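Local coordinates for cystatin-2 (Ornithodoros moubata, PDB 3L0R), which inhibits a broad range of cysteine proteinases, mammalian cathepsins L, S, B, C and H among them, as a salivary cystatin of a soft tick, at residues F23-Q28 / T104-E109; E45-V48 / M52-K55; I92-V95 / Q100-V103. All blocks are in the same frame, centred on the assembly; numbering follows the deposited sequence.

Overall arrangement
All three belong to the cystatin fold, a single helix laid across a curved antiparallel sheet. Contact 1, which ties helix to sheet, and contact 2 are partly buried; contact 3 is a surface contact. The centre of contact 1 lies about 6 Å from the centre of the chain, those of contacts 2 and 3, hairpin ends within the sheet, about 13 and 11 Å. Strand 100-108 serves contacts 1 and 3; neighbouring strands 52-66 and 86-95 bring contacts 2 and 3 into probable backbone hydrogen bonding through Tyr54 N and Ile92 O. Contact 1 relies on one tyrosine ring and a single side-chain hydrogen bond across it; contact 2 adds an amide pair to its backbone bonds, contact 3 a bridging water.

Contact 1 of 3, residues F23-Q28 / T104-E109; sequences FATSSQ and TSYRCE
Tyr106, reaching from strand 100-108 to the end of helix 15-25, meets Gln28, Thr25 and Ala24 and supplies more than half of the 184 Å² buried here. Its ring is gripped in three ways. Over one face sits the bent chain of Gln28: CG lies 3.6 Å from the centroid of the Tyr106 ring and only 5° off its normal, a CH-pi contact, and the amide beyond it stacks on the same ring, the two planes 14° apart. That amide is held in its turn, because Gln28 NE2 donates to Ala24 O over 3.1 Å, with the acceptor in the amide plane. The bond fixes the amide's rotation and keeps it flat against the aromatic surface. At the ring edge lies the methyl of Ala24, its CB 4.0 Å from Tyr106 CE1. The phenol end makes the polar link: Tyr106 OH donates to Thr25 OG1 at 2.8 Å. Thr25 OG1 stands beside its backbone N, anti to the carbonyl carbon (chi1 -64°), and from there also hydrogen-bonds Ala21 O one helical turn back, so the one hydroxyl oxygen has two partners, Tyr106 OH and Ala21 O. A phenylalanine in place of Tyr106 would probably leave Thr25 OG1 without the phenol donor and so lose the polar tie between strand and helix. The type I turn Thr25-Gln28, closed by Gln28 N to Thr25 O at 3.0 Å, carries the glutamine back over the ring. Around this cluster, Ile58 and Ile60 of strand 52-66 touch both Thr25 and Tyr106, and Cys88 and Ala90 of strand 86-95 flank the tyrosine. Within strand 100-108, Thr104 and Ser105 form a classic beta bulge facing Val91, and at its far end Cys108 is disulfide-bonded to Cys88 of strand 86-95.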
loop_
_atom_site.group_PDB
_atom_site.type_symbol
_atom_site.label_atom_id
_atom_site.label_comp_id
_atom_site.label_asym_id
_atom_site.label_seq_id
_atom_site.Cartn_x
_atom_site.Cartn_y
_atom_site.Cartn_z
ATOM N N PHE A 23 -1.020 -1.451 -4.461
ATOM C CA PHE A 23 -1.213 -2.894 -4.428
ATOM C C PHE A 23 -1.774 -3.315 -3.077
ATOM O O PHE A 23 -2.729 -4.068 -3.002
ATOM C CB PHE A 23 0.097 -3.656 -4.719
ATOM C CG PHE A 23 0.043 -5.103 -4.317
ATOM C CD1 PHE A 23 -0.637 -6.040 -5.112
ATOM C CD2 PHE A 23 0.626 -5.531 -3.120
ATOM C CE1 PHE A 23 -0.712 -7.374 -4.726
ATOM C CE2 PHE A 23 0.543 -6.860 -2.720
ATOM C CZ PHE A 23 -0.119 -7.787 -3.526
ATOM N N ALA A 24 -1.178 -2.808 -2.011
ATOM C CA ALA A 24 -1.559 -3.210 -0.664
ATOM C C ALA A 24 -2.933 -2.655 -0.278
ATOM O O ALA A 24 -3.720 -3.328 0.407
ATOM C CB ALA A 24 -0.496 -2.761 0.335
ATOM N N THR A 25 -3.218 -1.437 -0.723
ATOM C CA THR A 25 -4.452 -0.753 -0.357
ATOM C C THR A 25 -5.657 -1.295 -1.129
ATOM O O THR A 25 -6.736 -1.517 -0.553
ATOM C CB THR A 25 -4.291 0.770 -0.552
ATOM O OG1 THR A 25 -3.283 1.236 0.357
ATOM C CG2 THR A 25 -5.584 1.523 -0.278
ATOM N N SER A 26 -5.465 -1.509 -2.430
ATOM C CA SER A 26 -6.514 -2.005 -3.314
ATOM C C SER A 26 -7.003 -3.377 -2.832
ATOM O O SER A 26 -8.054 -3.891 -3.223
ATOM C CB SER A 26 -5.948 -2.120 -4.733
ATOM O OG SER A 26 -5.084 -3.246 -4.898
ATOM N N SER A 27 -6.206 -3.949 -1.959
ATOM C CA SER A 27 -6.331 -5.318 -1.599
ATOM C C SER A 27 -7.153 -5.443 -0.299
ATOM O O SER A 27 -7.519 -6.543 0.116
ATOM C CB SER A 27 -4.904 -5.825 -1.435
ATOM O OG SER A 27 -4.903 -7.137 -1.020
ATOM N N GLN A 28 -7.450 -4.293 0.316
ATOM C CA GLN A 28 -8.179 -4.217 1.584
ATOM C C GLN A 28 -9.658 -3.990 1.315
ATOM O O GLN A 28 -10.105 -2.844 1.230
ATOM C CB GLN A 28 -7.615 -3.077 2.447
ATOM C CG GLN A 28 -6.122 -3.205 2.731
ATOM C CD GLN A 28 -5.767 -4.587 3.252
ATOM O OE1 GLN A 28 -6.364 -5.062 4.218
ATOM N NE2 GLN A 28 -4.803 -5.242 2.609
ATOM N N THR A 104 1.679 -8.852 4.250
ATOM C CA THR A 104 1.935 -9.466 5.559
ATOM C C THR A 104 1.005 -8.894 6.638
ATOM O O THR A 104 0.458 -9.638 7.440
ATOM C CB THR A 104 3.392 -9.291 5.976
ATOM O OG1 THR A 104 4.227 -9.815 4.942
ATOM C CG2 THR A 104 3.678 -10.040 7.268
ATOM N N SER A 105 0.837 -7.575 6.644
ATOM C CA SER A 105 0.005 -6.897 7.628
ATOM C C SER A 105 -0.386 -5.547 7.077
ATOM O O SER A 105 0.308 -4.980 6.245
ATOM C CB SER A 105 0.718 -6.747 8.990
ATOM O OG SER A 105 1.895 -5.947 8.924
ATOM N N TYR A 106 -1.518 -5.043 7.532
ATOM C CA TYR A 106 -2.014 -3.759 7.097
ATOM C C TYR A 106 -2.754 -3.170 8.287
ATOM O O TYR A 106 -3.819 -3.661 8.683
ATOM C CB TYR A 106 -2.921 -3.929 5.875
ATOM C CG TYR A 106 -3.198 -2.654 5.116
ATOM C CD1 TYR A 106 -2.671 -2.454 3.837
ATOM C CD2 TYR A 106 -4.024 -1.669 5.647
ATOM C CE1 TYR A 106 -2.942 -1.290 3.111
ATOM C CE2 TYR A 106 -4.312 -0.507 4.928
ATOM C CZ TYR A 106 -3.766 -0.318 3.669
ATOM O OH TYR A 106 -4.054 0.833 2.978
ATOM N N ARG A 107 -2.170 -2.123 8.863
ATOM C CA ARG A 107 -2.600 -1.637 10.169
ATOM C C ARG A 107 -2.810 -0.140 10.151
ATOM O O ARG A 107 -1.870 0.634 9.930
ATOM C CB ARG A 107 -1.605 -2.054 11.266
ATOM C CG ARG A 107 -1.391 -3.554 11.331
ATOM C CD ARG A 107 -0.606 -4.004 12.538
ATOM N NE ARG A 107 -0.429 -5.458 12.472
ATOM C CZ ARG A 107 0.700 -6.108 12.744
ATOM N NH1 ARG A 107 1.773 -5.444 13.136
ATOM N NH2 ARG A 107 0.750 -7.426 12.629
ATOM N N CYS A 108 -4.054 0.264 10.385
ATOM C CA CYS A 108 -4.386 1.670 10.364
ATOM C C CYS A 108 -4.569 2.271 11.745
ATOM O O CYS A 108 -5.440 1.878 12.512
ATOM C CB CYS A 108 -5.580 1.937 9.459
ATOM S SG CYS A 108 -5.312 1.261 7.833
ATOM N N GLU A 109 -3.679 3.213 12.044
ATOM C CA GLU A 109 -3.798 4.127 13.168
ATOM C C GLU A 109 -5.119 4.868 13.023
ATOM O O GLU A 109 -5.895 4.944 13.981
ATOM C CB GLU A 109 -2.626 5.122 13.142
ATOM C CG GLU A 109 -2.803 6.354 14.025
ATOM C CD GLU A 109 -1.990 7.546 13.537
ATOM O OE1 GLU A 109 -0.833 7.330 13.110
ATOM O OE2 GLU A 109 -2.504 8.691 13.578
#

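Contact 2 of 3, residues E45-V48 / M52-K55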
loop_
_atom_site.group_PDB
_atom_site.type_symbol
_atom_site.label_atom_id
_atom_site.label_comp_id
_atom_site.label_asym_id
_atom_site.label_seq_id
_atom_site.Cartn_x
_atom_site.Cartn_y
_atom_site.Cartn_z
ATOM N N GLU A 45 10.575 1.637 4.493
ATOM C CA GLU A 45 11.684 0.874 5.036
ATOM C C GLU A 45 11.676 -0.491 4.385
ATOM O O GLU A 45 10.613 -1.108 4.210
ATOM C CB GLU A 45 11.576 0.715 6.553
ATOM C CG GLU A 45 11.780 2.003 7.324
ATOM C CD GLU A 45 11.146 1.940 8.701
ATOM O OE1 GLU A 45 9.892 2.143 8.793
ATOM O OE2 GLU A 45 11.908 1.699 9.678
ATOM N N THR A 46 12.868 -0.958 4.019
ATOM C CA THR A 46 13.009 -2.262 3.367
ATOM C C THR A 46 13.879 -3.171 4.198
ATOM O O THR A 46 14.744 -2.705 4.950
ATOM C CB THR A 46 13.570 -2.128 1.935
ATOM O OG1 THR A 46 14.822 -1.406 1.955
ATOM C CG2 THR A 46 12.569 -1.386 1.070
ATOM N N GLN A 47 13.634 -4.466 4.081
ATOM C CA GLN A 47 14.361 -5.454 4.843
ATOM C C GLN A 47 14.628 -6.616 3.910
ATOM O O GLN A 47 13.701 -7.128 3.269
ATOM C CB GLN A 47 13.532 -5.925 6.042
ATOM C CG GLN A 47 14.231 -6.950 6.948
ATOM C CD GLN A 47 13.323 -7.461 8.049
ATOM O OE1 GLN A 47 12.216 -7.936 7.784
ATOM N NE2 GLN A 47 13.780 -7.361 9.292
ATOM N N VAL A 48 15.889 -7.034 3.849
ATOM C CA VAL A 48 16.305 -8.167 3.039
ATOM C C VAL A 48 16.110 -9.463 3.821
ATOM O O VAL A 48 16.775 -9.693 4.827
ATOM C CB VAL A 48 17.807 -8.042 2.630
ATOM C CG1 VAL A 48 18.273 -9.266 1.796
ATOM C CG2 VAL A 48 18.068 -6.715 1.919
ATOM N N MET A 52 12.244 -9.674 -0.220
ATOM C CA MET A 52 12.258 -8.323 0.341
ATOM C C MET A 52 10.966 -8.002 1.085
ATOM O O MET A 52 9.869 -8.289 0.594
ATOM C CB MET A 52 12.425 -7.289 -0.774
ATOM C CG MET A 52 13.818 -7.228 -1.386
ATOM S SD MET A 52 15.035 -6.489 -0.267
ATOM C CE MET A 52 14.117 -5.067 0.247
ATOM N N ASN A 53 11.112 -7.399 2.265
ATOM C CA ASN A 53 9.995 -6.793 2.963
ATOM C C ASN A 53 9.959 -5.301 2.704
ATOM O O ASN A 53 10.998 -4.635 2.768
ATOM C CB ASN A 53 10.089 -7.032 4.461
ATOM C CG ASN A 53 9.696 -8.417 4.843
ATOM O OD1 ASN A 53 8.753 -8.991 4.281
ATOM N ND2 ASN A 53 10.415 -8.984 5.806
ATOM N N TYR A 54 8.766 -4.789 2.395
ATOM C CA TYR A 54 8.543 -3.337 2.228
ATOM C C TYR A 54 7.580 -2.920 3.291
ATOM O O TYR A 54 6.474 -3.469 3.384
ATOM C CB TYR A 54 7.970 -3.004 0.856
ATOM C CG TYR A 54 8.914 -3.372 -0.270
ATOM C CD1 TYR A 54 9.808 -2.428 -0.789
ATOM C CD2 TYR A 54 8.937 -4.676 -0.800
ATOM C CE1 TYR A 54 10.692 -2.757 -1.820
ATOM C CE2 TYR A 54 9.801 -5.014 -1.815
ATOM C CZ TYR A 54 10.677 -4.054 -2.317
ATOM O OH TYR A 54 11.541 -4.379 -3.319
ATOM N N LYS A 55 8.038 -1.996 4.136
ATOM C CA LYS A 55 7.203 -1.374 5.154
ATOM C C LYS A 55 6.836 0.082 4.760
ATOM O O LYS A 55 7.666 0.998 4.784
ATOM C CB LYS A 55 7.871 -1.474 6.526
ATOM C CG LYS A 55 7.112 -0.751 7.639
ATOM C CD LYS A 55 7.104 -1.545 8.911
ATOM C CE LYS A 55 8.415 -1.452 9.630
ATOM N NZ LYS A 55 8.510 -2.522 10.643
HETATM O O HOH W 1 7.330 2.738 7.101
#
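Glu45 to Val48 pair with Met52 to Lys55 at the tip of the first cystatin hairpin, whose connecting loop completes the QVVAG sequence begun by Gln47 and Val48; in cystatins this loop is part of the wedge that enters the protease cleft. The strands run antiparallel, 163° between their directions. Glu45 with Lys55 and Gln47 with Asn53 are the hydrogen-bonded pairs. The bond from Lys55 N to Glu45 O is the shortest at 2.7 Å, and Asn53 N meets Gln47 O at 2.8 Å. On the face of Thr46 and Tyr54, Met52 folds back through two bends, putting its CE 3.4 Å from Thr46 CB, while its SD lies 3.7 Å from Val48 CG2. The methyl of Thr46, CG2, comes obliquely to the Tyr54 ring, 3.5 Å from CD1. Beyond this shell, Phe17 and Leu20 of helix 15-25 back Tyr54. On the other face Trp7 covers Glu45, Gln47 and Asn53 and makes a cation-pi contact with Lys55. Glu45 and Lys55 run side by side, but OE1 and NZ stay 5.2 Å apart; the carboxylate is instead salt-bridged through OE2 to Arg9. Gln47 splits its amide: NE2 goes to Gly5 O, while its extended chain, with CG anti to the backbone N (chi1 -178°), brings the oxygen alongside Asn53. There Asn53 ND2 donates to Gln47 OE1 at 2.9 Å, in the carbonyl plane, though the two amides are turned 50° apart.

Contact 3 of 3, residues I92-V95 / Q100-V103; sequences IYHV and QKSV
The second cystatin hairpin, whose loop carries the Pro-Trp pair that in this family helps form the protease-binding wedge, is closed here by Ile92-Val95 against Gln100-Val103. The segments run antiparallel at 165°. Tyr93 and Ser102 form a hydrogen-bonded pair in both directions, Tyr93 N to Ser102 O at 3.0 Å and Ser102 N to Tyr93 O at 2.9 Å. Nearer the loop the Val95-Gln100 pair is uneven. Val95 N reaches Gln100 O at 2.7 Å, whereas Gln100 N stands 3.3 Å from Val95 O and lies 45° out of that carbonyl's plane, so it does not use a lone pair. Gln100 O is also approached by the imidazole of His94: CD2 comes within 3.3 Å of Gln100 O, in the ring plane and at its edge. The ring is placed there because CG is anti to the backbone N (chi1 -172°). Lys101 lies alongside, pointing the same way, with its CG 3.5 Å from His94 CD2; farther along, Ile92 CG2 packs against Lys101 CB. On the other face of the strands, Ser102 OG lies off the edge of the Tyr93 ring, near its plane, and a water donates to Tyr93 O at 3.1 Å while standing 2.6 Å from Ser102 OG. Outside the pair, Phe23 and Leu20 of helix 15-25 touch Lys101, and Tyr54 and a bound glycerol lie beside His94. Chemically, the carbonyls do more than pair with amides: Gln100 O collects an N-H and the polarised C-H of a histidine, and Tyr93 O an N-H and a water. With the ammonium of Lys101 close to His94 NE2, protonation of the imidazole is probably somewhat disfavoured.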
loop_
_atom_site.group_PDB
_atom_site.type_symbol
_atom_site.label_atom_id
_atom_site.label_comp_id
_atom_site.label_asym_id
_atom_site.label_seq_id
_atom_site.Cartn_x
_atom_site.Cartn_y
_atom_site.Cartn_z
ATOM N N ILE A 92 4.541 -5.497 2.848
ATOM C CA ILE A 92 4.500 -6.368 1.674
ATOM C C ILE A 92 5.759 -7.213 1.636
ATOM O O ILE A 92 6.880 -6.686 1.691
ATOM C CB ILE A 92 4.411 -5.576 0.320
ATOM C CG1 ILE A 92 3.132 -4.763 0.241
ATOM C CG2 ILE A 92 4.482 -6.523 -0.900
ATOM C CD1 ILE A 92 3.329 -3.337 0.524
ATOM N N TYR A 93 5.528 -8.521 1.534
ATOM C CA TYR A 93 6.533 -9.534 1.305
ATOM C C TYR A 93 6.586 -9.873 -0.187
ATOM O O TYR A 93 5.573 -10.268 -0.776
ATOM C CB TYR A 93 6.153 -10.767 2.104
ATOM C CG TYR A 93 7.198 -11.848 2.118
ATOM C CD1 TYR A 93 8.526 -11.552 2.371
ATOM C CD2 TYR A 93 6.862 -13.164 1.888
ATOM C CE1 TYR A 93 9.492 -12.537 2.393
ATOM C CE2 TYR A 93 7.824 -14.149 1.909
ATOM C CZ TYR A 93 9.141 -13.821 2.168
ATOM O OH TYR A 93 10.114 -14.790 2.199
ATOM N N HIS A 94 7.770 -9.702 -0.788
ATOM C CA HIS A 94 7.997 -9.920 -2.217
ATOM C C HIS A 94 9.021 -11.041 -2.431
ATOM O O HIS A 94 10.129 -10.987 -1.900
ATOM C CB HIS A 94 8.492 -8.619 -2.877
ATOM C CG HIS A 94 8.586 -8.671 -4.379
ATOM N ND1 HIS A 94 9.447 -7.864 -5.098
ATOM C CD2 HIS A 94 7.919 -9.408 -5.299
ATOM C CE1 HIS A 94 9.313 -8.109 -6.389
ATOM N NE2 HIS A 94 8.385 -9.033 -6.539
ATOM N N VAL A 95 8.636 -12.064 -3.196
ATOM C CA VAL A 95 9.574 -13.093 -3.626
ATOM C C VAL A 95 9.723 -12.960 -5.148
ATOM O O VAL A 95 8.968 -13.586 -5.910
ATOM C CB VAL A 95 9.087 -14.499 -3.224
ATOM C CG1 VAL A 95 10.060 -15.600 -3.700
ATOM C CG2 VAL A 95 8.868 -14.556 -1.715
ATOM N N GLN A 100 5.807 -13.247 -6.603
ATOM C CA GLN A 100 4.793 -13.240 -5.558
ATOM C C GLN A 100 4.952 -12.100 -4.585
ATOM O O GLN A 100 6.053 -11.843 -4.083
ATOM C CB GLN A 100 4.746 -14.567 -4.821
ATOM C CG GLN A 100 3.658 -15.438 -5.353
ATOM C CD GLN A 100 3.584 -16.757 -4.645
ATOM O OE1 GLN A 100 3.081 -16.834 -3.515
ATOM N NE2 GLN A 100 4.072 -17.824 -5.304
ATOM N N LYS A 101 3.836 -11.411 -4.368
ATOM C CA LYS A 101 3.693 -10.341 -3.389
ATOM C C LYS A 101 2.511 -10.713 -2.507
ATOM O O LYS A 101 1.450 -11.107 -2.998
ATOM C CB LYS A 101 3.409 -8.998 -4.073
ATOM C CG LYS A 101 4.557 -8.432 -4.862
ATOM C CD LYS A 101 4.288 -6.979 -5.251
ATOM C CE LYS A 101 3.796 -6.798 -6.705
ATOM N NZ LYS A 101 4.906 -6.516 -7.712
ATOM N N SER A 102 2.696 -10.613 -1.204
ATOM C CA SER A 102 1.598 -10.786 -0.276
ATOM C C SER A 102 1.612 -9.670 0.758
ATOM O O SER A 102 2.648 -9.066 1.046
ATOM C CB SER A 102 1.646 -12.161 0.384
ATOM O OG SER A 102 2.964 -12.646 0.462
ATOM N N VAL A 103 0.442 -9.363 1.295
ATOM C CA VAL A 103 0.358 -8.328 2.305
ATOM C C VAL A 103 0.511 -9.033 3.636
ATOM O O VAL A 103 -0.391 -9.769 4.081
ATOM C CB VAL A 103 -0.956 -7.560 2.210
ATOM C CG1 VAL A 103 -1.001 -6.456 3.262
ATOM C CG2 VAL A 103 -1.109 -6.979 0.804
HETATM O O HOH W 2 4.742 -13.224 -1.294
#